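Long-range contacts in putative HAD family hydrolase (Streptomyces avermitilis, PDB 3MMZ), which is the HAD phosphatase-like domain of a longer protein that probably also makes CMP-N-acylneuraminate from CTP, and probably hydrolyses phosphate esters with a bound divalent metal: residues Phe19-Thr24 against Val38-Arg42; Ile48-Arg52 against Lys75-Pro79; Met58-Glu64 against Ile78-Ile84; Gly109-Leu115 against Ala130-Val134; Gly122-Ala128 against Ala138-Val144. One frame throughout, in Å; residues are numbered along the deposited sequence.

Contact 1: residues Phe19-Thr24 against Val38-Arg42. With CA (calcium ion), chain M.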
# COMPACT_ATOMS: atom_id res chain seq x y z
N PHE D 19 -4.97 -15.91 20.72
CA PHE D 19 -5.97 -14.85 20.54
C PHE D 19 -5.40 -13.51 20.08
O PHE D 19 -5.45 -13.20 18.89
CB PHE D 19 -6.84 -14.68 21.79
CG PHE D 19 -7.96 -13.68 21.61
CD1 PHE D 19 -9.07 -13.98 20.82
CD2 PHE D 19 -7.90 -12.45 22.25
CE1 PHE D 19 -10.11 -13.06 20.66
CE2 PHE D 19 -8.93 -11.52 22.11
CZ PHE D 19 -10.04 -11.83 21.31
N ASP D 20 -4.83 -12.72 21.00
CA ASP D 20 -4.28 -11.41 20.60
C ASP D 20 -3.16 -11.57 19.58
O ASP D 20 -2.22 -12.33 19.79
CB ASP D 20 -3.76 -10.62 21.81
CG ASP D 20 -4.87 -10.23 22.77
OD1 ASP D 20 -5.50 -9.16 22.58
OD2 ASP D 20 -5.11 -10.99 23.74
N GLY D 21 -3.29 -10.87 18.45
CA GLY D 21 -2.24 -10.87 17.44
C GLY D 21 -2.44 -11.97 16.40
O GLY D 21 -1.79 -11.95 15.35
N THR D 22 -3.37 -12.88 16.70
CA THR D 22 -3.65 -14.04 15.85
C THR D 22 -5.07 -13.95 15.30
O THR D 22 -5.26 -14.02 14.08
CB THR D 22 -3.39 -15.37 16.61
OG1 THR D 22 -1.99 -15.49 16.88
CG2 THR D 22 -3.86 -16.60 15.80
N GLN D 23 -6.04 -13.78 16.20
CA GLN D 23 -7.42 -13.45 15.82
C GLN D 23 -7.65 -11.93 15.86
O GLN D 23 -8.74 -11.46 15.55
CB GLN D 23 -8.40 -14.14 16.77
CG GLN D 23 -8.31 -15.64 16.72
CD GLN D 23 -9.25 -16.32 17.71
OE1 GLN D 23 -10.47 -16.24 17.58
NE2 GLN D 23 -8.67 -16.96 18.71
N THR D 24 -6.63 -11.19 16.30
CA THR D 24 -6.69 -9.72 16.32
C THR D 24 -5.40 -9.16 15.73
O THR D 24 -4.43 -9.90 15.54
CB THR D 24 -6.80 -9.14 17.76
OG1 THR D 24 -5.51 -9.16 18.39
CG2 THR D 24 -7.82 -9.91 18.62
N VAL D 38 -11.34 -5.20 21.67
CA VAL D 38 -10.47 -5.68 20.60
C VAL D 38 -11.27 -5.92 19.32
O VAL D 38 -12.49 -6.12 19.38
CB VAL D 38 -9.68 -6.98 20.98
CG1 VAL D 38 -8.80 -6.74 22.22
CG2 VAL D 38 -10.65 -8.15 21.22
N SER D 39 -10.61 -5.87 18.17
CA SER D 39 -11.30 -6.15 16.90
C SER D 39 -11.00 -7.56 16.44
O SER D 39 -9.83 -7.97 16.34
CB SER D 39 -10.92 -5.13 15.81
OG SER D 39 -11.33 -3.83 16.21
N VAL D 40 -12.06 -8.31 16.18
CA VAL D 40 -11.96 -9.63 15.60
C VAL D 40 -12.52 -9.56 14.17
O VAL D 40 -12.91 -8.49 13.71
CB VAL D 40 -12.65 -10.72 16.47
CG1 VAL D 40 -11.90 -10.90 17.80
CG2 VAL D 40 -14.14 -10.38 16.71
N HIS D 41 -12.56 -10.70 13.47
CA HIS D 41 -12.89 -10.70 12.04
C HIS D 41 -13.99 -11.73 11.74
O HIS D 41 -13.90 -12.87 12.18
CB HIS D 41 -11.61 -11.01 11.25
CG HIS D 41 -11.69 -10.73 9.78
ND1 HIS D 41 -12.17 -11.65 8.88
CD2 HIS D 41 -11.32 -9.65 9.06
CE1 HIS D 41 -12.10 -11.15 7.66
NE2 HIS D 41 -11.59 -9.93 7.74
N ARG D 42 -15.01 -11.31 10.98
CA ARG D 42 -16.16 -12.17 10.67
C ARG D 42 -15.80 -13.33 9.76
O ARG D 42 -16.42 -14.39 9.83
CB ARG D 42 -17.30 -11.37 10.04
CG ARG D 42 -18.03 -10.43 11.00
CD ARG D 42 -19.20 -11.12 11.70
NE ARG D 42 -20.02 -10.15 12.44
CZ ARG D 42 -20.22 -10.17 13.75
NH1 ARG D 42 -19.70 -11.11 14.52
NH2 ARG D 42 -20.98 -9.22 14.30
CA CA M . -0.45 -13.48 20.72
O HOH W 1 -10.75 -12.81 14.39
O HOH W 2 0.33 -11.27 20.81
O HOH W 3 -1.41 -13.29 22.92
O HOH W 4 1.21 -14.96 21.46

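Contact 2: residues Ile48-Arg52 against Lys75-Pro79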
# COMPACT_ATOMS: atom_id res chain seq x y z
N ILE D 48 -13.77 -20.58 11.45
CA ILE D 48 -13.80 -21.35 12.70
C ILE D 48 -15.06 -22.22 12.78
O ILE D 48 -14.99 -23.41 13.13
CB ILE D 48 -13.68 -20.39 13.92
CG1 ILE D 48 -12.26 -19.81 13.96
CG2 ILE D 48 -14.04 -21.10 15.23
CD1 ILE D 48 -12.09 -18.53 14.81
N ALA D 49 -16.22 -21.65 12.44
CA ALA D 49 -17.46 -22.42 12.46
C ALA D 49 -17.42 -23.57 11.45
O ALA D 49 -17.91 -24.67 11.74
CB ALA D 49 -18.68 -21.52 12.22
N ALA D 50 -16.83 -23.31 10.28
CA ALA D 50 -16.68 -24.34 9.25
C ALA D 50 -15.77 -25.47 9.71
O ALA D 50 -16.08 -26.64 9.50
CB ALA D 50 -16.18 -23.74 7.94
N LEU D 51 -14.64 -25.12 10.35
CA LEU D 51 -13.73 -26.12 10.92
C LEU D 51 -14.42 -26.96 12.01
O LEU D 51 -14.32 -28.19 12.02
CB LEU D 51 -12.44 -25.46 11.44
CG LEU D 51 -11.55 -24.82 10.37
CD1 LEU D 51 -10.50 -23.89 10.99
CD2 LEU D 51 -10.87 -25.89 9.50
N ARG D 52 -15.14 -26.28 12.90
CA ARG D 52 -15.89 -26.95 13.97
C ARG D 52 -16.94 -27.91 13.40
O ARG D 52 -17.05 -29.04 13.86
CB ARG D 52 -16.53 -25.91 14.89
CG ARG D 52 -17.40 -26.52 16.00
CD ARG D 52 -17.99 -25.45 16.91
NE ARG D 52 -18.56 -24.32 16.18
CZ ARG D 52 -19.79 -24.26 15.69
NH1 ARG D 52 -20.63 -25.28 15.84
NH2 ARG D 52 -20.20 -23.17 15.04
N LYS D 75 -19.18 -16.69 21.71
CA LYS D 75 -19.85 -16.43 20.44
C LYS D 75 -19.51 -17.49 19.38
O LYS D 75 -20.38 -17.89 18.61
CB LYS D 75 -19.56 -14.98 19.97
CG LYS D 75 -18.90 -14.82 18.60
CD LYS D 75 -19.85 -15.00 17.42
CE LYS D 75 -20.62 -13.74 17.08
NZ LYS D 75 -21.32 -13.95 15.80
N LEU D 76 -18.26 -17.95 19.37
CA LEU D 76 -17.82 -18.97 18.43
C LEU D 76 -18.22 -20.40 18.84
O LEU D 76 -18.04 -21.34 18.06
CB LEU D 76 -16.29 -18.90 18.25
CG LEU D 76 -15.69 -17.62 17.64
CD1 LEU D 76 -14.16 -17.70 17.68
CD2 LEU D 76 -16.19 -17.41 16.22
N LYS D 77 -18.75 -20.56 20.05
CA LYS D 77 -19.11 -21.89 20.59
C LYS D 77 -17.91 -22.85 20.68
O LYS D 77 -18.04 -24.05 20.37
CB LYS D 77 -20.25 -22.55 19.78
CG LYS D 77 -21.54 -21.76 19.69
CD LYS D 77 -22.50 -22.47 18.73
CE LYS D 77 -23.94 -22.04 18.93
NZ LYS D 77 -24.27 -20.83 18.12
N ILE D 78 -16.75 -22.33 21.07
CA ILE D 78 -15.56 -23.16 21.25
C ILE D 78 -14.93 -22.92 22.63
O ILE D 78 -15.02 -21.81 23.17
CB ILE D 78 -14.50 -22.99 20.11
CG1 ILE D 78 -13.97 -21.56 20.03
CG2 ILE D 78 -15.06 -23.46 18.76
CD1 ILE D 78 -12.83 -21.39 19.03
N PRO D 79 -14.30 -23.97 23.21
CA PRO D 79 -13.77 -23.82 24.56
C PRO D 79 -12.57 -22.87 24.63
O PRO D 79 -11.87 -22.66 23.64
CB PRO D 79 -13.35 -25.25 24.95
CG PRO D 79 -13.95 -26.15 23.93
CD PRO D 79 -14.12 -25.34 22.69
O HOH W 5 -18.22 -21.55 15.60

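Contact 3: residues Met58-Glu64 against Ile78-Ile84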
# COMPACT_ATOMS: atom_id res chain seq x y z
N MSE D 58 -11.70 -27.98 18.63
CA MSE D 58 -11.27 -26.58 18.64
C MSE D 58 -10.89 -26.11 20.04
O MSE D 58 -11.36 -26.68 21.04
CB MSE D 58 -12.39 -25.66 18.12
CG MSE D 58 -13.14 -26.16 16.90
SE MSE D 58 -12.05 -26.12 15.28
CE MSE D 58 -11.58 -24.23 15.19
N LEU D 59 -10.06 -25.07 20.10
CA LEU D 59 -9.64 -24.49 21.37
C LEU D 59 -8.99 -23.14 21.16
O LEU D 59 -8.16 -23.00 20.27
CB LEU D 59 -8.65 -25.41 22.09
CG LEU D 59 -8.19 -24.98 23.49
CD1 LEU D 59 -9.32 -25.03 24.50
CD2 LEU D 59 -7.00 -25.80 23.96
N ILE D 60 -9.36 -22.18 21.99
CA ILE D 60 -8.62 -20.93 22.11
C ILE D 60 -7.78 -20.97 23.38
O ILE D 60 -8.30 -21.23 24.47
CB ILE D 60 -9.56 -19.71 22.12
CG1 ILE D 60 -10.23 -19.57 20.75
CG2 ILE D 60 -8.79 -18.45 22.49
CD1 ILE D 60 -11.36 -18.56 20.71
N LEU D 61 -6.49 -20.71 23.22
CA LEU D 61 -5.52 -20.77 24.30
C LEU D 61 -4.88 -19.40 24.49
O LEU D 61 -4.36 -18.82 23.53
CB LEU D 61 -4.44 -21.81 23.94
CG LEU D 61 -3.33 -22.15 24.93
CD1 LEU D 61 -3.91 -22.81 26.18
CD2 LEU D 61 -2.33 -23.07 24.28
N SER D 62 -4.91 -18.87 25.71
CA SER D 62 -4.32 -17.56 26.00
C SER D 62 -3.73 -17.44 27.41
O SER D 62 -4.20 -18.08 28.35
CB SER D 62 -5.32 -16.43 25.73
OG SER D 62 -4.67 -15.17 25.72
N THR D 63 -2.69 -16.61 27.53
CA THR D 63 -1.98 -16.38 28.79
C THR D 63 -2.71 -15.40 29.72
O THR D 63 -2.60 -15.50 30.94
CB THR D 63 -0.53 -15.84 28.53
OG1 THR D 63 0.11 -16.64 27.53
CG2 THR D 63 0.33 -15.86 29.80
N GLU D 64 -3.45 -14.46 29.14
CA GLU D 64 -3.94 -13.31 29.91
C GLU D 64 -5.37 -13.44 30.46
O GLU D 64 -6.21 -14.13 29.89
CB GLU D 64 -3.79 -12.03 29.09
CG GLU D 64 -3.30 -10.85 29.93
CD GLU D 64 -2.67 -9.75 29.08
OE1 GLU D 64 -1.50 -9.41 29.33
OE2 GLU D 64 -3.36 -9.24 28.17
N ILE D 78 -16.75 -22.33 21.07
CA ILE D 78 -15.56 -23.16 21.25
C ILE D 78 -14.93 -22.92 22.63
O ILE D 78 -15.02 -21.81 23.17
CB ILE D 78 -14.50 -22.99 20.11
CG1 ILE D 78 -13.97 -21.56 20.03
CG2 ILE D 78 -15.06 -23.46 18.76
CD1 ILE D 78 -12.83 -21.39 19.03
N PRO D 79 -14.30 -23.97 23.21
CA PRO D 79 -13.77 -23.82 24.56
C PRO D 79 -12.57 -22.87 24.63
O PRO D 79 -11.87 -22.66 23.64
CB PRO D 79 -13.35 -25.25 24.95
CG PRO D 79 -13.95 -26.15 23.93
CD PRO D 79 -14.12 -25.34 22.69
N VAL D 80 -12.38 -22.29 25.81
CA VAL D 80 -11.23 -21.47 26.09
C VAL D 80 -10.38 -22.10 27.20
O VAL D 80 -10.91 -22.73 28.12
CB VAL D 80 -11.65 -20.01 26.44
CG1 VAL D 80 -12.41 -19.93 27.77
CG2 VAL D 80 -10.44 -19.08 26.45
N LEU D 81 -9.07 -21.95 27.08
CA LEU D 81 -8.13 -22.30 28.12
C LEU D 81 -7.25 -21.05 28.25
O LEU D 81 -6.31 -20.87 27.48
CB LEU D 81 -7.33 -23.54 27.70
CG LEU D 81 -6.48 -24.38 28.65
CD1 LEU D 81 -7.29 -24.99 29.80
CD2 LEU D 81 -5.77 -25.48 27.85
N HIS D 82 -7.59 -20.17 29.18
CA HIS D 82 -6.87 -18.89 29.30
C HIS D 82 -6.58 -18.46 30.74
O HIS D 82 -7.09 -19.06 31.70
CB HIS D 82 -7.60 -17.78 28.51
CG HIS D 82 -8.60 -17.02 29.32
ND1 HIS D 82 -8.45 -15.69 29.64
CD2 HIS D 82 -9.78 -17.41 29.87
CE1 HIS D 82 -9.48 -15.29 30.36
NE2 HIS D 82 -10.30 -16.31 30.51
N GLY D 83 -5.75 -17.42 30.88
CA GLY D 83 -5.23 -16.99 32.18
C GLY D 83 -4.17 -17.96 32.70
O GLY D 83 -3.99 -18.10 33.91
N ILE D 84 -3.46 -18.60 31.77
CA ILE D 84 -2.59 -19.74 32.06
C ILE D 84 -1.15 -19.31 32.35
O ILE D 84 -0.59 -18.49 31.61
CB ILE D 84 -2.58 -20.75 30.86
CG1 ILE D 84 -4.00 -21.21 30.48
CG2 ILE D 84 -1.65 -21.94 31.14
CD1 ILE D 84 -4.68 -22.16 31.46

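Contact 4: residues Gly109-Leu115 against Ala130-Val134. With CA (calcium ion), chain M.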
# COMPACT_ATOMS: atom_id res chain seq x y z
N GLY D 109 -0.21 -19.09 15.98
CA GLY D 109 0.29 -18.04 16.87
C GLY D 109 1.01 -16.92 16.13
O GLY D 109 1.08 -16.93 14.90
N ASN D 110 1.52 -15.96 16.89
CA ASN D 110 2.11 -14.74 16.32
C ASN D 110 3.34 -14.21 17.04
O ASN D 110 4.02 -13.34 16.51
CB ASN D 110 1.07 -13.61 16.28
CG ASN D 110 0.90 -12.96 17.64
OD1 ASN D 110 0.49 -13.61 18.59
ND2 ASN D 110 1.25 -11.68 17.74
N ASP D 111 3.64 -14.69 18.25
CA ASP D 111 4.72 -14.06 19.03
C ASP D 111 5.65 -15.05 19.73
O ASP D 111 5.36 -16.24 19.75
CB ASP D 111 4.17 -13.01 20.02
CG ASP D 111 5.08 -11.78 20.16
OD1 ASP D 111 6.32 -11.90 20.16
OD2 ASP D 111 4.55 -10.65 20.27
N VAL D 112 6.75 -14.56 20.28
CA VAL D 112 7.77 -15.45 20.85
C VAL D 112 7.26 -16.36 21.98
O VAL D 112 7.77 -17.48 22.17
CB VAL D 112 9.05 -14.69 21.27
CG1 VAL D 112 9.65 -13.97 20.07
CG2 VAL D 112 8.76 -13.70 22.41
N ASN D 113 6.23 -15.90 22.69
CA ASN D 113 5.63 -16.76 23.72
C ASN D 113 4.85 -17.94 23.14
O ASN D 113 4.39 -18.79 23.89
CB ASN D 113 4.84 -15.97 24.79
CG ASN D 113 3.58 -15.32 24.25
OD1 ASN D 113 3.06 -15.68 23.20
ND2 ASN D 113 3.07 -14.35 25.00
N ASP D 114 4.72 -18.00 21.81
CA ASP D 114 4.10 -19.16 21.14
C ASP D 114 5.10 -20.24 20.74
O ASP D 114 4.71 -21.36 20.36
CB ASP D 114 3.32 -18.71 19.90
CG ASP D 114 2.12 -17.87 20.24
OD1 ASP D 114 1.31 -18.32 21.07
OD2 ASP D 114 1.99 -16.75 19.70
N LEU D 115 6.39 -19.92 20.82
CA LEU D 115 7.41 -20.84 20.33
C LEU D 115 7.42 -22.19 21.06
O LEU D 115 7.57 -23.22 20.41
CB LEU D 115 8.81 -20.20 20.32
CG LEU D 115 8.96 -19.04 19.31
CD1 LEU D 115 10.29 -18.32 19.57
CD2 LEU D 115 8.88 -19.55 17.88
N ALA D 130 3.23 -12.17 12.19
CA ALA D 130 3.96 -12.71 13.34
C ALA D 130 5.37 -12.13 13.45
O ALA D 130 5.95 -11.69 12.45
CB ALA D 130 4.01 -14.25 13.29
N HIS D 131 5.89 -12.11 14.67
CA HIS D 131 7.30 -11.81 14.94
C HIS D 131 8.20 -12.61 13.98
O HIS D 131 7.91 -13.76 13.64
CB HIS D 131 7.60 -12.15 16.41
CG HIS D 131 8.97 -11.77 16.87
ND1 HIS D 131 9.21 -10.71 17.72
CD2 HIS D 131 10.18 -12.33 16.62
CE1 HIS D 131 10.51 -10.63 17.97
NE2 HIS D 131 11.12 -11.60 17.32
N ASP D 132 9.30 -12.00 13.54
CA ASP D 132 10.17 -12.64 12.54
C ASP D 132 10.57 -14.09 12.84
O ASP D 132 10.48 -14.95 11.97
CB ASP D 132 11.42 -11.79 12.29
CG ASP D 132 11.11 -10.52 11.54
OD1 ASP D 132 10.05 -10.46 10.87
OD2 ASP D 132 11.93 -9.57 11.59
N VAL D 133 10.99 -14.36 14.08
CA VAL D 133 11.41 -15.72 14.46
C VAL D 133 10.26 -16.73 14.44
O VAL D 133 10.45 -17.91 14.19
CB VAL D 133 12.16 -15.77 15.83
CG1 VAL D 133 13.39 -14.85 15.81
CG2 VAL D 133 11.24 -15.42 16.98
N VAL D 134 9.05 -16.22 14.68
CA VAL D 134 7.84 -17.05 14.69
C VAL D 134 7.46 -17.46 13.26
O VAL D 134 7.11 -18.62 13.02
CB VAL D 134 6.67 -16.31 15.40
CG1 VAL D 134 5.38 -17.16 15.39
CG2 VAL D 134 7.06 -15.95 16.83
CA CA M . -0.45 -13.48 20.72
O HOH W 2 0.33 -11.27 20.81
O HOH W 4 1.21 -14.96 21.46
O HOH W 3 -1.41 -13.29 22.92

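Contact 5: residues Gly122-Ala128 against Ala138-Val144. With CA (calcium ion), chain F.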
# COMPACT_ATOMS: atom_id res chain seq x y z
N GLY D 122 2.45 -30.76 15.80
CA GLY D 122 2.83 -31.19 14.46
C GLY D 122 2.75 -30.08 13.44
O GLY D 122 3.60 -29.98 12.55
N TRP D 123 1.75 -29.21 13.58
CA TRP D 123 1.46 -28.21 12.56
C TRP D 123 1.41 -26.79 13.14
O TRP D 123 0.32 -26.21 13.26
CB TRP D 123 0.16 -28.57 11.83
CG TRP D 123 0.31 -29.76 10.92
CD1 TRP D 123 0.12 -31.08 11.24
CD2 TRP D 123 0.67 -29.73 9.53
NE1 TRP D 123 0.35 -31.87 10.14
CE2 TRP D 123 0.69 -31.07 9.08
CE3 TRP D 123 0.99 -28.70 8.63
CZ2 TRP D 123 1.00 -31.40 7.75
CZ3 TRP D 123 1.31 -29.04 7.31
CH2 TRP D 123 1.31 -30.38 6.89
N PRO D 124 2.58 -26.22 13.50
CA PRO D 124 2.57 -24.83 13.97
C PRO D 124 2.39 -23.90 12.78
O PRO D 124 3.03 -24.12 11.74
CB PRO D 124 3.97 -24.65 14.57
CG PRO D 124 4.82 -25.69 13.92
CD PRO D 124 3.92 -26.84 13.64
N VAL D 125 1.53 -22.90 12.93
CA VAL D 125 1.22 -21.96 11.85
C VAL D 125 1.37 -20.53 12.37
O VAL D 125 0.86 -20.18 13.45
CB VAL D 125 -0.21 -22.17 11.26
CG1 VAL D 125 -0.49 -21.18 10.12
CG2 VAL D 125 -0.40 -23.63 10.76
N ALA D 126 2.10 -19.71 11.62
CA ALA D 126 2.30 -18.32 12.00
C ALA D 126 1.42 -17.46 11.10
O ALA D 126 1.33 -17.72 9.90
CB ALA D 126 3.77 -17.92 11.81
N VAL D 127 0.76 -16.47 11.69
CA VAL D 127 0.08 -15.43 10.89
C VAL D 127 1.13 -14.58 10.18
O VAL D 127 2.29 -14.53 10.62
CB VAL D 127 -0.91 -14.58 11.73
CG1 VAL D 127 -2.02 -15.47 12.30
CG2 VAL D 127 -0.20 -13.83 12.85
N ALA D 128 0.73 -13.93 9.08
CA ALA D 128 1.65 -13.13 8.27
C ALA D 128 2.35 -12.04 9.07
O ALA D 128 3.52 -11.72 8.80
CB ALA D 128 0.90 -12.52 7.08
N ALA D 138 7.44 -21.57 12.19
CA ALA D 138 6.22 -22.20 11.71
C ALA D 138 6.47 -23.22 10.60
O ALA D 138 7.46 -23.16 9.86
CB ALA D 138 5.25 -21.13 11.23
N ARG D 139 5.54 -24.16 10.49
CA ARG D 139 5.54 -25.11 9.39
C ARG D 139 4.80 -24.53 8.17
O ARG D 139 5.07 -24.90 7.03
CB ARG D 139 4.90 -26.42 9.86
CG ARG D 139 4.94 -27.56 8.86
CD ARG D 139 4.50 -28.86 9.51
NE ARG D 139 4.46 -29.96 8.55
CZ ARG D 139 4.21 -31.23 8.87
NH1 ARG D 139 3.99 -31.58 10.14
NH2 ARG D 139 4.19 -32.16 7.93
N ALA D 140 3.89 -23.60 8.44
CA ALA D 140 3.15 -22.89 7.40
C ALA D 140 2.94 -21.44 7.87
O ALA D 140 2.90 -21.18 9.08
CB ALA D 140 1.82 -23.57 7.14
N VAL D 141 2.83 -20.50 6.92
CA VAL D 141 2.69 -19.08 7.26
C VAL D 141 1.54 -18.54 6.41
O VAL D 141 1.51 -18.77 5.20
CB VAL D 141 3.99 -18.28 6.95
CG1 VAL D 141 3.85 -16.80 7.33
CG2 VAL D 141 5.21 -18.89 7.67
N THR D 142 0.59 -17.85 7.04
CA THR D 142 -0.52 -17.30 6.27
C THR D 142 -0.05 -16.09 5.47
O THR D 142 1.00 -15.51 5.79
CB THR D 142 -1.72 -16.90 7.16
OG1 THR D 142 -1.36 -15.76 7.95
CG2 THR D 142 -2.16 -18.05 8.06
N THR D 143 -0.80 -15.72 4.44
CA THR D 143 -0.52 -14.49 3.71
C THR D 143 -1.24 -13.31 4.36
O THR D 143 -0.79 -12.17 4.28
CB THR D 143 -0.97 -14.60 2.23
OG1 THR D 143 -2.38 -14.85 2.17
CG2 THR D 143 -0.26 -15.73 1.54
N VAL D 144 -2.37 -13.59 5.00
CA VAL D 144 -3.22 -12.57 5.61
C VAL D 144 -2.78 -12.35 7.06
O VAL D 144 -2.59 -13.33 7.78
CB VAL D 144 -4.72 -13.05 5.57
CG1 VAL D 144 -5.63 -12.11 6.31
CG2 VAL D 144 -5.18 -13.20 4.11
CA CA F . 9.44 -22.79 8.75
O HOH W 6 9.45 -25.28 8.37
O HOH W 7 10.94 -24.12 10.31
O HOH W 8 8.54 -20.77 8.01

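Contact 1: residues Phe19-Thr24 against Val38-Arg42
F19 reaches from the loop after strand 14-17 to V38 and V40 on strand 36-41. CG stands opposite the backbone N across the CA-CB bond (chi1 -176°), which points the ring at that strand. Beyond CB and CG, T24 CG2 lies over one face of the ring, toward its rim. In the ring plane, at its edge, Q23 NE2, bonded to D18 O, lies on the CD1 side and D20 OD2 on the CD2 side. CE2 and CZ then reach V38, CZ lying 3.7 Å from V38 CG2, which comes in at the edge. CE1 stands 4.0 Å from V40 CG1, approached obliquely. Beta-branched valines suit a strand and keep these methyls near the backbone. Alongside, T24 CB rests 3.5 Å from S39 O. The segments share no direct hydrogen bond; one water donates to Q23 O at 2.7 Å and accepts from H41 N at 2.9 Å. D20 O lies 2.3 Å from the calcium ion, whose other protein ligands are D18 and N110, with three waters. Apolar contacts of the F19 ring and a bridging water thus hold loop to strand, while D20 O binds the metal, in a sequence consistent with the HAD-type DxDx(T/V) motif.

Contact 2: residues Ile48-Arg52 against Lys75-Pro79
L76, in the last turn of helix 68-76, meets I48 of helix 42-53 through one methyl: L76 CD1 lies 3.6 Å from I48 CD1, the two side chains crossing at about a right angle. Leucine and isoleucine suit this buried place because the ends that touch, CD1 to CD1, are branched and wholly apolar. The carbonyl of L76 faces R52 instead. A water donates to L76 O at 2.5 Å and accepts from R52 NH2 at 2.6 Å, lying in the plane of the guanidinium at its edge. R52 is straight as far as CD and then bends (chi3 46°), which swings the guanidinium round to this water. K77 follows with positive phi (59°) and closes the helix in a Schellman motif, the turn that lets the chain leave helix 68-76 and enter strand 80-82 of the Rossmann-like HAD core. The K77 methylenes lie over one face of the R52 guanidinium, with A49 O on the opposite face, while the two charged ends stay apart, R52 NH2 being 5.6 Å from K77 NZ. A long lysine suits this exposed site, since its methylenes can pack while the ammonium extends beyond them. I78 then turns both of its branches to the helix: CD1 is 4.0 Å from I48 CG2, and CG2 is 4.0 Å from R52 CD, at the aliphatic part of the arginine.

Contact 3: residues Met58-Glu64 against Ile78-Ile84
I60 joins the two strands through its backbone: its N donates to P79 O at 3.0 Å, within the carbonyl plane, and its O accepts from L81 N at 2.8 Å. S62 N continues the ladder to L81 O. Proline, lacking an N-H, is tolerated since P79 gives the ladder only its carbonyl, while its ring packs on M58 O and L59. On one face I60 CD1 meets I78 CD1 at 3.6 Å. On the other, L61 and L81 lie side by side, pointing the same way, with L61 CD1 3.7 Å from L81 CD2. H82 ND1 donates to E64 O at 2.7 Å, 19° out of the ring plane, tying H82 to the chain after strand 57-62; G83 has positive phi, which glycine readily adopts. Farther out, V69 and A73 of helix 68-76 cover I60, and E64 forms a salt bridge to R42 of a third subunit. Strand 57-62, helix 68-76 and strand 80-82 make a beta-alpha-beta unit typical of the Rossmann-like HAD core, with strand 80-82 at the edge of the parallel sheet.

Contact 4: residues Gly109-Leu115 against Ala130-Val134
H131 N donates to N110 O across 2.9 Å, joining the loop after strand 105-109 to the start of helix 132-137, where H131 is the N-cap residue. This loop belongs to the metal site of the HAD fold: N110 OD1 binds the calcium ion at 2.3 Å, together with D18 and D20. Asparagine suits the position because its amide O can take the metal while its NH2 donates to a water of the same calcium shell. D114 stiffens the loop. Its OD2 accepts from N110 N above the carboxylate plane and from D111 N through the anti lone pair, and a calcium-bound water also donates to it; K87 pairs with the other oxygen, OD1. The apolar side of the contact is largely valine. V134, with CG1 turned opposite the backbone N (chi1 179°), puts CG1 and CG2 against the N110-D111 backbone, while V133 CG2 lies 3.8 Å from V112 CG1 and 4.0 Å from L115 CD1. A small A130 lets its CB come within 3.3 Å of N110 O. V112 CG1 also sits over the H131 ring in a CH-pi contact, 3.8 Å from the ring centroid and 5° off its normal.

Contact 5: residues Gly122-Ala128 against Ala138-Val144
R139 is extended through its length, with CG opposite the backbone N (chi1 -174°) and no bend before NE, while W123 holds CG beside its own N (chi1 -71°); together these lay the guanidinium flat on the indole. The planes differ by 8° and CZ of R139 is 3.5 Å from the centroid of the six-membered ring of W123, a cation-pi stack to which R139 CD adds a CH-pi contact. At the guanidinium edge R139 NH1 donates to G122 O at 2.9 Å, in the guanidinium plane but from above the plane of the carbonyl. This bond helps fix the rotation of the group over the ring. Arginine suits the place because its one flat cation can stack by a face and bond by an edge. Strands 123-126 and 140-141 pair in parallel: R139 N donates to P124 O, A126 N to A140 O at 3.0 Å, and T142 N to A126 O. Small alanines let A126 CB and A138 CB approach to 3.6 Å where the chain leaves helix 132-137. T142 OG1 donates to V144 O at 2.7 Å and receives a weak bond from A128 N. A138 O is 2.3 Å from a second calcium ion, which G136 and the same carbonyls of a fourth subunit also bind. Thus the stack joins W123 to the residue before strand 140-141, backbone and T142 hydroxyl bonds hold the rest, and this contact gives the metal a backbone oxygen alone.

In the fold
Contacts 3 and 5 build the two edges of one parallel sheet, their centres about 19 Å apart on opposite sides of the chain's centre, and the loops that bind the first calcium lie between them. Contacts 1 and 4 meet at that ion: D20 O and N110 OD1 are 3.2 Å apart there, and the three waters of the ion belong to both. Contact 4 adjoins contact 5, with G109 N 3.0 Å from V125 O, a probable hydrogen bond. Contacts 2 and 3 share I78 and P79, and Q23 of contact 1 packs on I48, L76 and I60. The second calcium belongs to contact 5 at the interface with a fourth subunit.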